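Local coordinates for EGF family domain-containing protein (Toxoplasma gondii, PDB 4Z80) that binds a peptide of the RON2-like protein RON2L1 and probably serves host-cell invasion at the moving junction as an AMA-family membrane protein, at residues Lys100-Phe104 and Met114-Lys118; Ala103-Arg107 and Ser301-Leu307; Tyr64-Ala68 and Thr174-Phe178. All blocks are in the same frame, centred on the assembly; numbering follows the deposited sequence.

Contact 1: Lys100-Phe104 and Met114-Lys118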
ATOM      1  N   LYS A 100      -3.343   8.370   3.921  1.00 10.06           N
ATOM      2  CA  LYS A 100      -4.292   7.259   4.007  1.00 10.69           C
ATOM      3  C   LYS A 100      -3.767   6.101   4.848  1.00 10.27           C
ATOM      4  O   LYS A 100      -2.756   5.484   4.516  1.00 11.44           O
ATOM      5  CB  LYS A 100      -4.649   6.764   2.602  1.00 10.38           C
ATOM      6  CG  LYS A 100      -5.524   5.504   2.550  1.00  9.79           C
ATOM      7  CD  LYS A 100      -5.949   5.208   1.113  1.00 10.19           C
ATOM      8  CE  LYS A 100      -6.631   3.858   0.954  1.00 10.02           C
ATOM      9  NZ  LYS A 100      -7.141   3.670  -0.433  1.00 10.33           N
ATOM     10  N   VAL A 101      -4.495   5.799   5.920  1.00 11.11           N
ATOM     11  CA  VAL A 101      -4.187   4.696   6.823  1.00 10.90           C
ATOM     12  C   VAL A 101      -5.424   3.806   6.947  1.00 12.01           C
ATOM     13  O   VAL A 101      -6.548   4.317   6.997  1.00 11.85           O
ATOM     14  CB  VAL A 101      -3.772   5.228   8.216  1.00 13.23           C
ATOM     15  CG1 VAL A 101      -3.620   4.101   9.231  1.00 14.26           C
ATOM     16  CG2 VAL A 101      -2.481   6.037   8.105  1.00 13.28           C
ATOM     17  N   ILE A 102      -5.221   2.496   7.000  1.00 10.81           N
ATOM     18  CA  ILE A 102      -6.318   1.573   7.262  1.00 11.06           C
ATOM     19  C   ILE A 102      -6.537   1.474   8.762  1.00 10.40           C
ATOM     20  O   ILE A 102      -5.753   0.853   9.477  1.00 12.41           O
ATOM     21  CB  ILE A 102      -6.052   0.184   6.667  1.00 10.84           C
ATOM     22  CG1 ILE A 102      -5.700   0.293   5.178  1.00 12.10           C
ATOM     23  CG2 ILE A 102      -7.270  -0.706   6.872  1.00 11.46           C
ATOM     24  CD1 ILE A 102      -6.691   1.108   4.331  1.00 13.70           C
ATOM     25  N   ALA A 103      -7.607   2.114   9.224  1.00 10.70           N
ATOM     26  CA  ALA A 103      -7.943   2.199  10.636  1.00 11.04           C
ATOM     27  C   ALA A 103      -8.844   1.055  11.055  1.00 10.60           C
ATOM     28  O   ALA A 103      -9.752   0.668  10.316  1.00 11.64           O
ATOM     29  CB  ALA A 103      -8.633   3.526  10.927  1.00 11.14           C
ATOM     30  N   PHE A 104      -8.592   0.520  12.239  1.00  9.26           N
ATOM     31  CA  PHE A 104      -9.490  -0.446  12.861  1.00  9.02           C
ATOM     32  C   PHE A 104     -10.525   0.352  13.636  1.00 11.71           C
ATOM     33  O   PHE A 104     -10.166   1.237  14.403  1.00 11.61           O
ATOM     34  CB  PHE A 104      -8.737  -1.398  13.777  1.00  9.77           C
ATOM     35  CG  PHE A 104      -8.029  -2.507  13.049  1.00  9.74           C
ATOM     36  CD1 PHE A 104      -7.064  -2.232  12.092  1.00 11.14           C
ATOM     37  CD2 PHE A 104      -8.320  -3.834  13.329  1.00 11.50           C
ATOM     38  CE1 PHE A 104      -6.421  -3.269  11.420  1.00 10.56           C
ATOM     39  CE2 PHE A 104      -7.665  -4.866  12.666  1.00 11.82           C
ATOM     40  CZ  PHE A 104      -6.727  -4.578  11.718  1.00 10.29           C
ATOM     41  N   MET A 114      -5.498   3.990  14.603  1.00 12.81           N
ATOM     42  CA  MET A 114      -4.744   4.186  13.379  1.00 13.23           C
ATOM     43  C   MET A 114      -3.318   3.622  13.428  1.00 14.17           C
ATOM     44  O   MET A 114      -2.545   3.852  12.501  1.00 14.09           O
ATOM     45  CB  MET A 114      -4.726   5.673  13.030  1.00 19.27           C
ATOM     46  CG  MET A 114      -6.065   6.078  12.385  1.00 20.92           C
ATOM     47  SD  MET A 114      -6.225   7.807  12.044  1.00 26.57           S
ATOM     48  CE  MET A 114      -5.121   7.965  10.636  1.00 15.35           C
ATOM     49  N   THR A 115      -2.986   2.865  14.473  1.00 14.02           N
ATOM     50  CA  THR A 115      -1.685   2.183  14.531  1.00 14.51           C
ATOM     51  C   THR A 115      -1.808   0.660  14.634  1.00 12.92           C
ATOM     52  O   THR A 115      -0.820  -0.065  14.506  1.00 13.89           O
ATOM     53  CB  THR A 115      -0.817   2.684  15.713  1.00 18.00           C
ATOM     54  OG1 THR A 115      -1.474   2.429  16.953  1.00 22.09           O
ATOM     55  CG2 THR A 115      -0.528   4.179  15.578  1.00 22.91           C
ATOM     56  N   ARG A 116      -3.018   0.167  14.857  1.00 12.12           N
ATOM     57  CA  ARG A 116      -3.267  -1.261  14.933  1.00 12.61           C
ATOM     58  C   ARG A 116      -2.791  -2.006  13.675  1.00 12.29           C
ATOM     59  O   ARG A 116      -2.366  -3.161  13.761  1.00 11.46           O
ATOM     60  CB  ARG A 116      -4.767  -1.494  15.182  1.00 13.00           C
ATOM     61  CG  ARG A 116      -5.225  -2.925  15.147  1.00 12.80           C
ATOM     62  CD  ARG A 116      -4.770  -3.755  16.347  1.00 13.94           C
ATOM     63  NE  ARG A 116      -5.466  -5.023  16.218  1.00 13.96           N
ATOM     64  CZ  ARG A 116      -6.671  -5.292  16.710  1.00 13.36           C
ATOM     65  NH1 ARG A 116      -7.304  -4.421  17.492  1.00 13.69           N
ATOM     66  NH2 ARG A 116      -7.226  -6.456  16.439  1.00 13.70           N
ATOM     67  N   TRP A 117      -2.852  -1.349  12.517  1.00 11.11           N
ATOM     68  CA  TRP A 117      -2.476  -1.987  11.255  1.00  9.79           C
ATOM     69  C   TRP A 117      -1.050  -2.534  11.269  1.00  9.21           C
ATOM     70  O   TRP A 117      -0.735  -3.438  10.503  1.00 10.41           O
ATOM     71  CB  TRP A 117      -2.640  -1.008  10.079  1.00 10.56           C
ATOM     72  CG  TRP A 117      -1.649   0.122  10.065  1.00 10.15           C
ATOM     73  CD1 TRP A 117      -1.815   1.358  10.602  1.00 10.62           C
ATOM     74  CD2 TRP A 117      -0.330   0.105   9.492  1.00 10.66           C
ATOM     75  NE1 TRP A 117      -0.683   2.120  10.402  1.00 13.20           N
ATOM     76  CE2 TRP A 117       0.240   1.371   9.720  1.00 11.84           C
ATOM     77  CE3 TRP A 117       0.410  -0.854   8.797  1.00 12.97           C
ATOM     78  CZ2 TRP A 117       1.527   1.702   9.285  1.00 14.48           C
ATOM     79  CZ3 TRP A 117       1.692  -0.522   8.369  1.00 14.08           C
ATOM     80  CH2 TRP A 117       2.231   0.740   8.613  1.00 14.38           C
ATOM     81  N   LYS A 118      -0.203  -2.001  12.142  1.00 10.71           N
ATOM     82  CA  LYS A 118       1.205  -2.397  12.164  1.00 12.16           C
ATOM     83  C   LYS A 118       1.431  -3.811  12.669  1.00 12.15           C
ATOM     84  O   LYS A 118       2.485  -4.396  12.403  1.00 12.76           O
ATOM     85  CB  LYS A 118       2.012  -1.419  13.015  1.00 12.74           C
ATOM     86  CG  LYS A 118       2.078  -0.044  12.412  1.00 14.17           C
ATOM     87  CD  LYS A 118       2.926   0.882  13.258  1.00 17.95           C
ATOM     88  CE  LYS A 118       2.927   2.285  12.696  1.00 28.53           C
ATOM     89  NZ  LYS A 118       3.686   3.215  13.569  1.00 33.73           N
TER
HETATM   90  O   HOH W   1      -4.724   0.887  12.072  1.00 11.51           O
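Ala103 and Met114 bring the backbones closest, their CA atoms 4.7 Å apart, and the gap opens to 6.6 Å between the CA atoms of Ile102 and Trp117. Strand 101-104 here faces the bend that leads into the 3-10 segment 116-118. With no direct hydrogen bond between the two segments, one water does the bridging: it donates to Ile102 O and accepts from Trp117 N, 2.9 Å away.

At the far end of the strand, Arg116 lays its aliphatic part over one face of the Phe104 ring. Its CG stands 3.6 Å from the ring centroid and 13° off the normal, a CH-pi contact. The bend at chi2 (72°) then turns the chain, so that the guanidinium sits beyond the ring's rim, with Phe104 CD2 under its face, the two planes 29° apart. The polar end is engaged elsewhere: NE bonds to Glu149 O, and Tyr316 makes a cation-pi contact.

Near the other end, Val101 points into the bend. Its CG1 reaches Met114 O at 3.5 Å and Trp117 CD1 at 3.6 Å, the valine and tryptophan side chains crossing at about a right angle. Met114 spans two strand residues, with CG 3.9 Å from Ala103 CB and, after a turn at chi3, CE 3.9 Å from Val101 CB.

Strand 318-321 pairs with 101-104, and its Met321 also touches Met114. The contact thus extends the buried packing of this two-stranded sheet through dispersion and CH-pi forces, while the water bridges the Ile102 carbonyl and the Trp117 amide, which do not meet directly.

Contact 2: Ala103-Arg107 and Ser301-Leu307. With SO4 (sulfate ion), chain I.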
ATOM      1  N   ALA A 103      -7.607   2.114   9.224  1.00 10.70           N
ATOM      2  CA  ALA A 103      -7.943   2.199  10.636  1.00 11.04           C
ATOM      3  C   ALA A 103      -8.844   1.055  11.055  1.00 10.60           C
ATOM      4  O   ALA A 103      -9.752   0.668  10.316  1.00 11.64           O
ATOM      5  CB  ALA A 103      -8.633   3.526  10.927  1.00 11.14           C
ATOM      6  N   PHE A 104      -8.592   0.520  12.239  1.00  9.26           N
ATOM      7  CA  PHE A 104      -9.490  -0.446  12.861  1.00  9.02           C
ATOM      8  C   PHE A 104     -10.525   0.352  13.636  1.00 11.71           C
ATOM      9  O   PHE A 104     -10.166   1.237  14.403  1.00 11.61           O
ATOM     10  CB  PHE A 104      -8.737  -1.398  13.777  1.00  9.77           C
ATOM     11  CG  PHE A 104      -8.029  -2.507  13.049  1.00  9.74           C
ATOM     12  CD1 PHE A 104      -7.064  -2.232  12.092  1.00 11.14           C
ATOM     13  CD2 PHE A 104      -8.320  -3.834  13.329  1.00 11.50           C
ATOM     14  CE1 PHE A 104      -6.421  -3.269  11.420  1.00 10.56           C
ATOM     15  CE2 PHE A 104      -7.665  -4.866  12.666  1.00 11.82           C
ATOM     16  CZ  PHE A 104      -6.727  -4.578  11.718  1.00 10.29           C
ATOM     17  N   THR A 105     -11.801   0.063  13.408  1.00 10.73           N
ATOM     18  CA  THR A 105     -12.887   0.851  13.980  1.00 10.90           C
ATOM     19  C   THR A 105     -14.033  -0.023  14.478  1.00 11.04           C
ATOM     20  O   THR A 105     -14.061  -1.235  14.262  1.00 12.15           O
ATOM     21  CB  THR A 105     -13.462   1.849  12.934  1.00 11.74           C
ATOM     22  OG1 THR A 105     -14.192   1.127  11.934  1.00 14.11           O
ATOM     23  CG2 THR A 105     -12.358   2.635  12.248  1.00 12.05           C
ATOM     24  N   LYS A 106     -14.995   0.611  15.138  1.00 11.10           N
ATOM     25  CA  LYS A 106     -16.294  -0.013  15.315  1.00 11.79           C
ATOM     26  C   LYS A 106     -17.048   0.105  13.995  1.00 11.59           C
ATOM     27  O   LYS A 106     -16.604   0.791  13.072  1.00 13.63           O
ATOM     28  CB  LYS A 106     -17.052   0.633  16.466  1.00 12.91           C
ATOM     29  CG  LYS A 106     -16.358   0.384  17.789  1.00 15.28           C
ATOM     30  CD  LYS A 106     -17.247   0.651  18.968  1.00 24.54           C
ATOM     31  CE  LYS A 106     -18.350  -0.391  19.074  1.00 24.04           C
ATOM     32  NZ  LYS A 106     -19.196  -0.180  20.273  1.00 32.89           N
ATOM     33  N   ARG A 107     -18.187  -0.567  13.897  1.00 14.35           N
ATOM     34  CA  ARG A 107     -18.928  -0.603  12.643  1.00 13.56           C
ATOM     35  C   ARG A 107     -19.416   0.781  12.217  1.00 13.12           C
ATOM     36  O   ARG A 107     -19.631   1.022  11.030  1.00 13.11           O
ATOM     37  CB  ARG A 107     -20.107  -1.568  12.768  1.00 13.83           C
ATOM     38  CG  ARG A 107     -20.718  -1.975  11.441  1.00 16.33           C
ATOM     39  CD  ARG A 107     -21.670  -3.155  11.590  1.00 17.52           C
ATOM     40  NE  ARG A 107     -20.973  -4.321  12.115  1.00 16.37           N
ATOM     41  CZ  ARG A 107     -21.188  -4.887  13.298  1.00 18.93           C
ATOM     42  NH1 ARG A 107     -22.125  -4.438  14.125  1.00 24.19           N
ATOM     43  NH2 ARG A 107     -20.460  -5.928  13.657  1.00 17.93           N
ATOM     44  N   SER A 301     -19.545  -4.561   7.247  1.00 10.95           N
ATOM     45  CA  SER A 301     -20.707  -5.448   7.279  1.00 14.40           C
ATOM     46  C   SER A 301     -21.116  -5.845   8.685  1.00 13.27           C
ATOM     47  O   SER A 301     -20.337  -5.732   9.624  1.00 13.91           O
ATOM     48  CB  SER A 301     -20.404  -6.714   6.486  1.00 17.25           C
ATOM     49  OG  SER A 301     -20.110  -6.399   5.142  1.00 23.58           O
ATOM     50  N   SER A 302     -22.337  -6.357   8.813  1.00 12.84           N
ATOM     51  CA  SER A 302     -22.841  -6.804  10.100  1.00 13.34           C
ATOM     52  C   SER A 302     -21.993  -7.919  10.702  1.00 14.96           C
ATOM     53  O   SER A 302     -22.033  -8.141  11.909  1.00 18.40           O
ATOM     54  CB  SER A 302     -24.280  -7.286   9.963  1.00 16.13           C
ATOM     55  OG  SER A 302     -24.357  -8.361   9.061  1.00 19.20           O
ATOM     56  N   THR A 303     -21.224  -8.604   9.860  1.00 14.05           N
ATOM     57  CA  THR A 303     -20.367  -9.694  10.306  1.00 15.62           C
ATOM     58  C   THR A 303     -18.951  -9.259  10.671  1.00 15.92           C
ATOM     59  O   THR A 303     -18.157 -10.089  11.114  1.00 15.75           O
ATOM     60  CB  THR A 303     -20.245 -10.772   9.223  1.00 15.91           C
ATOM     61  OG1 THR A 303     -19.772 -10.172   8.013  1.00 20.10           O
ATOM     62  CG2 THR A 303     -21.587 -11.442   8.970  1.00 21.96           C
ATOM     63  N   CYS A 304     -18.621  -7.985  10.489  1.00 12.56           N
ATOM     64  CA  CYS A 304     -17.253  -7.544  10.757  1.00 13.40           C
ATOM     65  C   CYS A 304     -17.008  -7.548  12.265  1.00 14.33           C
ATOM     66  O   CYS A 304     -17.911  -7.270  13.055  1.00 16.18           O
ATOM     67  CB  CYS A 304     -16.965  -6.164  10.147  1.00 12.82           C
ATOM     68  SG  CYS A 304     -17.725  -4.698  10.922  1.00 19.16           S
ATOM     69  N   ALA A 305     -15.784  -7.892  12.652  1.00 13.25           N
ATOM     70  CA  ALA A 305     -15.393  -7.901  14.056  1.00 14.10           C
ATOM     71  C   ALA A 305     -14.990  -6.505  14.510  1.00 12.99           C
ATOM     72  O   ALA A 305     -14.131  -5.874  13.901  1.00 13.49           O
ATOM     73  CB  ALA A 305     -14.248  -8.885  14.282  1.00 14.79           C
ATOM     74  N   GLU A 306     -15.610  -6.025  15.583  1.00 13.92           N
ATOM     75  CA  GLU A 306     -15.325  -4.691  16.094  1.00 12.47           C
ATOM     76  C   GLU A 306     -14.165  -4.702  17.090  1.00 14.25           C
ATOM     77  O   GLU A 306     -14.351  -5.009  18.272  1.00 14.26           O
ATOM     78  CB  GLU A 306     -16.564  -4.091  16.757  1.00 13.68           C
ATOM     79  CG  GLU A 306     -17.733  -3.863  15.803  1.00 14.27           C
ATOM     80  CD  GLU A 306     -18.896  -3.142  16.473  1.00 17.29           C
ATOM     81  OE1 GLU A 306     -19.233  -2.019  16.045  1.00 14.88           O
ATOM     82  OE2 GLU A 306     -19.473  -3.702  17.434  1.00 21.59           O
ATOM     83  N   LEU A 307     -12.981  -4.364  16.569  1.00 13.18           N
ATOM     84  CA  LEU A 307     -11.729  -4.141  17.316  1.00 13.18           C
ATOM     85  C   LEU A 307     -11.076  -5.398  17.901  1.00 13.06           C
ATOM     86  O   LEU A 307      -9.857  -5.542  17.812  1.00 14.40           O
ATOM     87  CB  LEU A 307     -11.946  -3.112  18.430  1.00 12.10           C
ATOM     88  CG  LEU A 307     -12.300  -1.691  17.962  1.00 14.73           C
ATOM     89  CD1 LEU A 307     -12.546  -0.770  19.153  1.00 15.47           C
ATOM     90  CD2 LEU A 307     -11.217  -1.100  17.059  1.00 16.11           C
TER
HETATM   91  S   SO4 I 605     -19.644   2.000  23.000  1.00 30.63           S
HETATM   92  O1  SO4 I 605     -20.961   1.628  22.488  1.00 33.97           O
HETATM   93  O2  SO4 I 605     -18.700   2.131  21.888  1.00 27.91           O
HETATM   94  O3  SO4 I 605     -19.190   0.956  23.924  1.00 24.31           O
HETATM   95  O4  SO4 I 605     -19.720   3.290  23.686  1.00 27.90           O
HETATM   96  O   HOH W   2     -12.029  -3.183  14.175  1.00 12.19           O
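Arg107 and Glu306 meet as stacked flat groups: the guanidinium and carboxylate planes are only 16° apart, and Glu306 CD lies 3.9 Å above the guanidinium, displaced toward its rim. No guanidinium N-H points at the acid, so the opposite charges attract at a distance, without a salt bridge. The carboxylate is instead fixed by the backbone, Glu306 OE1 accepting from Arg107 N at 2.8 Å through its anti lone pair, with a nearly straight N-H...O angle of 176°.

Having CG opposite the backbone N (chi1 -164°) carries the Arg107 chain out along 301-304, where a bend at chi3 turns the guanidinium onto main-chain oxygens. NH2 donates to Cys304 O at 2.9 Å, close to both the guanidinium and carbonyl planes. The bond from NE to Ser301 O is equally long at 2.9 Å but more bent, and arrives from above the carbonyl plane. On the opposite face of that carbonyl, Cys304 N closes the type I turn 301-304. Cys304 SG, tied to Cys317 by a disulfide, sits 3.5 Å from Arg107 NE.

The Lys106 chain passes alongside the same acid, its CB 3.5 Å from Glu306 OE1, before NZ binds a sulfate oxygen, O2, at 2.9 Å; Arg111 holds the same ion, which probably came from the crystallisation liquor. On the side nearer the strand, Leu307 CD2 rests 3.7 Å from Phe104 O, and a water links Thr105 O with Leu307 N.

Arg107 thus ties the loop at 301-304 through carbonyls beside a disulfide of the AMA1-family region, while the overlying carboxylate probably helps to balance its charge.

Contact 3: Tyr64-Ala68 and Thr174-Phe178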
ATOM      1  N   TYR A  64      -4.709  -9.770 -10.924  1.00 13.79           N
ATOM      2  CA  TYR A  64      -4.032 -10.057 -12.176  1.00 13.14           C
ATOM      3  C   TYR A  64      -2.802 -10.884 -11.859  1.00 14.99           C
ATOM      4  O   TYR A  64      -1.938 -10.442 -11.098  1.00 14.44           O
ATOM      5  CB  TYR A  64      -3.642  -8.761 -12.879  1.00 14.32           C
ATOM      6  CG  TYR A  64      -2.860  -8.939 -14.154  1.00 14.69           C
ATOM      7  CD1 TYR A  64      -3.507  -9.234 -15.346  1.00 17.14           C
ATOM      8  CD2 TYR A  64      -1.485  -8.777 -14.175  1.00 16.79           C
ATOM      9  CE1 TYR A  64      -2.800  -9.381 -16.524  1.00 18.32           C
ATOM     10  CE2 TYR A  64      -0.764  -8.925 -15.350  1.00 18.07           C
ATOM     11  CZ  TYR A  64      -1.429  -9.225 -16.517  1.00 16.91           C
ATOM     12  OH  TYR A  64      -0.717  -9.365 -17.686  1.00 19.87           O
ATOM     13  N   ASP A  65      -2.728 -12.080 -12.431  1.00 15.02           N
ATOM     14  CA  ASP A  65      -1.594 -12.962 -12.208  1.00 16.28           C
ATOM     15  C   ASP A  65      -1.069 -13.472 -13.547  1.00 17.32           C
ATOM     16  O   ASP A  65      -1.673 -14.340 -14.176  1.00 16.83           O
ATOM     17  CB  ASP A  65      -1.980 -14.124 -11.295  1.00 16.63           C
ATOM     18  CG  ASP A  65      -0.773 -14.864 -10.755  1.00 15.87           C
ATOM     19  OD1 ASP A  65       0.251 -14.907 -11.463  1.00 16.84           O
ATOM     20  OD2 ASP A  65      -0.842 -15.394  -9.627  1.00 14.59           O
ATOM     21  N   SER A  66       0.068 -12.929 -13.965  1.00 17.48           N
ATOM     22  CA  SER A  66       0.693 -13.314 -15.224  1.00 16.93           C
ATOM     23  C   SER A  66       1.922 -14.191 -14.983  1.00 17.02           C
ATOM     24  O   SER A  66       2.807 -14.274 -15.832  1.00 18.77           O
ATOM     25  CB  SER A  66       1.076 -12.076 -16.033  1.00 19.75           C
ATOM     26  OG  SER A  66       1.927 -11.229 -15.288  1.00 20.08           O
ATOM     27  N   SER A  67       1.978 -14.844 -13.826  1.00 17.27           N
ATOM     28  CA  SER A  67       2.947 -15.918 -13.641  1.00 16.78           C
ATOM     29  C   SER A  67       2.536 -17.039 -14.591  1.00 17.20           C
ATOM     30  O   SER A  67       1.396 -17.084 -15.055  1.00 19.12           O
ATOM     31  CB  SER A  67       3.000 -16.398 -12.179  1.00 16.55           C
ATOM     32  OG  SER A  67       1.777 -16.996 -11.778  1.00 16.60           O
ATOM     33  N   ALA A  68       3.463 -17.936 -14.898  1.00 16.87           N
ATOM     34  CA  ALA A  68       3.176 -19.030 -15.815  1.00 20.95           C
ATOM     35  C   ALA A  68       1.990 -19.870 -15.331  1.00 22.21           C
ATOM     36  O   ALA A  68       1.185 -20.342 -16.139  1.00 21.69           O
ATOM     37  CB  ALA A  68       4.403 -19.892 -15.984  1.00 21.41           C
ATOM     38  N   THR A 174       9.673 -16.139 -15.322  1.00 19.04           N
ATOM     39  CA  THR A 174       8.658 -16.354 -16.348  1.00 19.60           C
ATOM     40  C   THR A 174       7.326 -15.656 -16.018  1.00 21.18           C
ATOM     41  O   THR A 174       6.314 -15.882 -16.686  1.00 23.10           O
ATOM     42  CB  THR A 174       8.405 -17.856 -16.567  1.00 24.74           C
ATOM     43  OG1 THR A 174       8.053 -18.479 -15.325  1.00 21.51           O
ATOM     44  CG2 THR A 174       9.655 -18.531 -17.125  1.00 24.65           C
ATOM     45  N   ASP A 175       7.345 -14.809 -14.991  1.00 18.36           N
ATOM     46  CA  ASP A 175       6.211 -13.956 -14.635  1.00 18.07           C
ATOM     47  C   ASP A 175       6.313 -12.667 -15.435  1.00 16.89           C
ATOM     48  O   ASP A 175       7.317 -11.962 -15.341  1.00 17.03           O
ATOM     49  CB  ASP A 175       6.230 -13.677 -13.124  1.00 17.13           C
ATOM     50  CG  ASP A 175       4.984 -12.949 -12.620  1.00 19.35           C
ATOM     51  OD1 ASP A 175       4.335 -12.198 -13.385  1.00 17.14           O
ATOM     52  OD2 ASP A 175       4.675 -13.124 -11.419  1.00 16.61           O
ATOM     53  N   LYS A 176       5.275 -12.340 -16.200  1.00 15.86           N
ATOM     54  CA  LYS A 176       5.336 -11.182 -17.086  1.00 18.50           C
ATOM     55  C   LYS A 176       5.400  -9.852 -16.326  1.00 18.73           C
ATOM     56  O   LYS A 176       5.745  -8.824 -16.911  1.00 17.67           O
ATOM     57  CB  LYS A 176       4.143 -11.201 -18.044  1.00 20.95           C
ATOM     58  CG  LYS A 176       4.142 -12.434 -18.939  1.00 28.49           C
ATOM     59  CD  LYS A 176       3.146 -12.328 -20.082  1.00 34.83           C
ATOM     60  CE  LYS A 176       3.251 -13.543 -20.992  1.00 38.71           C
ATOM     61  NZ  LYS A 176       2.434 -13.406 -22.230  1.00 51.92           N
ATOM     62  N   GLU A 177       5.115  -9.875 -15.025  1.00 16.14           N
ATOM     63  CA  GLU A 177       5.243  -8.669 -14.204  1.00 15.67           C
ATOM     64  C   GLU A 177       6.599  -8.557 -13.509  1.00 15.50           C
ATOM     65  O   GLU A 177       6.921  -7.523 -12.927  1.00 15.72           O
ATOM     66  CB  GLU A 177       4.127  -8.614 -13.154  1.00 14.45           C
ATOM     67  CG  GLU A 177       2.766  -8.326 -13.757  1.00 14.68           C
ATOM     68  CD  GLU A 177       1.808  -7.717 -12.760  1.00 15.35           C
ATOM     69  OE1 GLU A 177       1.372  -8.438 -11.838  1.00 15.18           O
ATOM     70  OE2 GLU A 177       1.494  -6.516 -12.900  1.00 15.25           O
ATOM     71  N   PHE A 178       7.385  -9.627 -13.554  1.00 17.89           N
ATOM     72  CA  PHE A 178       8.689  -9.640 -12.909  1.00 16.15           C
ATOM     73  C   PHE A 178       9.749  -9.129 -13.872  1.00 18.91           C
ATOM     74  O   PHE A 178       9.669  -9.379 -15.070  1.00 21.44           O
ATOM     75  CB  PHE A 178       9.031 -11.054 -12.447  1.00 16.68           C
ATOM     76  CG  PHE A 178      10.280 -11.142 -11.603  1.00 18.33           C
ATOM     77  CD1 PHE A 178      10.211 -10.970 -10.234  1.00 17.78           C
ATOM     78  CD2 PHE A 178      11.512 -11.421 -12.178  1.00 17.75           C
ATOM     79  CE1 PHE A 178      11.341 -11.057  -9.445  1.00 19.42           C
ATOM     80  CE2 PHE A 178      12.657 -11.505 -11.395  1.00 21.03           C
ATOM     81  CZ  PHE A 178      12.571 -11.326 -10.029  1.00 21.11           C
TER
HETATM   82  O   HOH W   3      -0.946  -8.061 -10.452  1.00 15.23           O
HETATM   83  O   HOH W   4       3.649 -15.887 -17.885  1.00 34.64           O
HETATM   84  O   HOH W   5       6.033 -17.651 -13.599  1.00 19.96           O
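Ser66 O is gripped by two donors: Lys176 N, at 3.2 Å along an N-H...O angle of 170°, and a water that also donates to Thr174 O. Lys176 N stands well above the plane of the Ser66 carbonyl rather than on a lone pair. A second water joins Ala68 N to Thr174 OG1.

The segments run nearly antiparallel, their end-to-end directions 165° apart, yet neither is a strand; each is shaped by an Asx turn. Asp65 OD1 accepts from Ser67 N at 2.9 Å and also from Ser67 OG, which comes from the syn side but tilted out of the carboxylate plane. In the partner, Asp175 OD1 takes Glu177 N at 2.9 Å, and Phe178 N returns to Asp175 O in a type I turn.

Asp175 CG is anti to the backbone N (chi1 -172°), which sets the carboxylate against Ser67, OD2 lying 3.8 Å from Ser67 CB. That oxygen is held outside the pair by His264 and Arg276. Glu177 extends to the edge of the Tyr64 ring: its OE1 is 3.7 Å from Tyr64 CD2, with the carboxylate nearly perpendicular to the ring. Water 3 donates to Tyr64 O and to Glu177 OE1, 2.7 Å away. Arg276 forms salt bridges with both Asp175 and Glu177 and probably offsets their negative charge, while Glu177 OE2 bonds to His335 and Trp30 N.

From the N terminus, 64-68 comes first and pairs with 174-178. Between them, contact 1 closes a short loop of nine residues, tying strand 101-104 to the loop that follows it, so it nests inside contact 3. Contact 2 ties the end of the same strand to the loop between strands 289-291 and 318-321, 193 residues further along, and therefore crosses contact 3. Contacts 1 and 2 share Ala103 and Phe104 and meet where Arg116 NH1 lies 2.8 Å from Leu307 O, a probable hydrogen bond. Contact 3 stands apart, its nearest atoms about 17 Å from contact 1, joining the loop after strand 60-62 to the loop after helix 165-172.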